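Side-chain contact in fructokinase (Xylella fastidiosa Temecula1, PDB 3LJS), which probably phosphorylates fructose at the expense of ATP, as a fructokinase of the PfkB carbohydrate kinase family: residues B[320-323]-B[324-328]. Residues are numbered along the deposited sequence; the frame is centred on the assembly and turned at random.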
loop_
_atom_site.group_PDB
_atom_site.type_symbol
_atom_site.label_atom_id
_atom_site.label_comp_id
_atom_site.label_asym_id
_atom_site.label_seq_id
_atom_site.Cartn_x
_atom_site.Cartn_y
_atom_site.Cartn_z
ATOM N N SER B 320 -1.033 32.390 -18.209
ATOM C CA SER B 320 -0.037 33.240 -18.855
ATOM C C SER B 320 1.035 32.435 -19.593
ATOM O O SER B 320 1.436 32.796 -20.700
ATOM C CB SER B 320 0.628 34.148 -17.817
ATOM O OG SER B 320 1.206 33.377 -16.774
ATOM N N GLU B 321 1.496 31.351 -18.976
ATOM C CA GLU B 321 2.522 30.503 -19.572
ATOM C C GLU B 321 2.016 29.754 -20.802
ATOM O O GLU B 321 2.748 29.584 -21.778
ATOM C CB GLU B 321 3.034 29.509 -18.532
ATOM C CG GLU B 321 3.612 30.194 -17.312
ATOM C CD GLU B 321 4.079 29.216 -16.260
ATOM O OE1 GLU B 321 3.277 28.346 -15.862
ATOM O OE2 GLU B 321 5.244 29.322 -15.825
ATOM N N VAL B 322 0.768 29.298 -20.751
ATOM C CA VAL B 322 0.186 28.595 -21.886
ATOM C C VAL B 322 -0.005 29.569 -23.052
ATOM O O VAL B 322 0.357 29.269 -24.191
ATOM C CB VAL B 322 -1.183 27.983 -21.526
ATOM C CG1 VAL B 322 -1.813 27.353 -22.771
ATOM C CG2 VAL B 322 -1.013 26.949 -20.426
ATOM N N LEU B 323 -0.574 30.738 -22.770
ATOM C CA LEU B 323 -0.791 31.727 -23.816
ATOM C C LEU B 323 0.531 32.208 -24.420
ATOM O O LEU B 323 0.601 32.467 -25.619
ATOM C CB LEU B 323 -1.602 32.914 -23.271
ATOM C CG LEU B 323 -3.041 32.575 -22.852
ATOM C CD1 LEU B 323 -3.736 33.815 -22.292
ATOM C CD2 LEU B 323 -3.813 32.037 -24.062
ATOM N N SER B 324 1.581 32.311 -23.602
ATOM C CA SER B 324 2.880 32.750 -24.107
ATOM C C SER B 324 3.437 31.729 -25.080
ATOM O O SER B 324 4.022 32.097 -26.101
ATOM C CB SER B 324 3.888 32.951 -22.966
ATOM O OG SER B 324 3.510 34.037 -22.145
ATOM N N LEU B 325 3.271 30.447 -24.762
ATOM C CA LEU B 325 3.765 29.392 -25.645
ATOM C C LEU B 325 3.061 29.460 -26.993
ATOM O O LEU B 325 3.697 29.369 -28.047
ATOM C CB LEU B 325 3.540 28.006 -25.028
ATOM C CG LEU B 325 3.817 26.834 -25.978
ATOM C CD1 LEU B 325 5.262 26.882 -26.460
ATOM C CD2 LEU B 325 3.532 25.513 -25.271
ATOM N N ILE B 326 1.743 29.618 -26.959
ATOM C CA ILE B 326 0.960 29.695 -28.187
ATOM C C ILE B 326 1.346 30.937 -28.991
ATOM O O ILE B 326 1.461 30.888 -30.218
ATOM C CB ILE B 326 -0.542 29.753 -27.879
ATOM C CG1 ILE B 326 -0.966 28.472 -27.156
ATOM C CG2 ILE B 326 -1.331 29.931 -29.174
ATOM C CD1 ILE B 326 -2.389 28.513 -26.624
ATOM N N GLN B 327 1.534 32.050 -28.289
ATOM C CA GLN B 327 1.911 33.308 -28.927
ATOM C C GLN B 327 3.293 33.178 -29.572
ATOM O O GLN B 327 3.482 33.548 -30.730
ATOM C CB GLN B 327 1.917 34.435 -27.885
ATOM C CG GLN B 327 2.412 35.793 -28.382
ATOM C CD GLN B 327 1.556 36.374 -29.492
ATOM O OE1 GLN B 327 0.353 36.126 -29.564
ATOM N NE2 GLN B 327 2.174 37.170 -30.355
ATOM N N GLU B 328 4.250 32.643 -28.817
ATOM C CA GLU B 328 5.616 32.459 -29.304
ATOM C C GLU B 328 5.689 31.489 -30.468
ATOM O O GLU B 328 6.161 31.837 -31.550
ATOM C CB GLU B 328 6.524 31.945 -28.184
ATOM C CG GLU B 328 6.791 32.965 -27.108
ATOM C CD GLU B 328 7.295 34.268 -27.687
ATOM O OE1 GLU B 328 8.384 34.263 -28.301
ATOM O OE2 GLU B 328 6.598 35.296 -27.537
#
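With OG set beside its own backbone N (chi1 -67°), Ser324 turns its hydroxyl back over the preceding turn of helix, while Ile326, with CG1 likewise beside the backbone N (chi1 -62°), runs CG1 and CD1 back along the helix beside Val322. OG of Ser324 donates to Ser320 O at 2.8 Å, and that carbonyl also accepts a bond from Ser324 N at 2.9 Å. One acceptor thus holds main chain and side chain together, its two donors coming from opposite faces of the carbonyl plane. A short hydroxyl suits this exposed flank, since the helix itself supplies its acceptor. Two residues on, Ile326 N bonds to Val322 O at 3.1 Å with a nearly straight N-H (165°), and Ile326 CG1 lies 3.3 Å from the same oxygen. Val322 and Ile326 point the same way, side by side, and CD1 of Ile326 meets CG1 of Val322 at 4.1 Å. Branched apolar side chains four residues apart suit this face, which lays the C-terminal helix 319-328 against helix 289-305: Val322 touches Phe298, both touch Ala301, Leu325 reaches Leu305, and Phe250, from a loop, packs on Leu325 and Ile326.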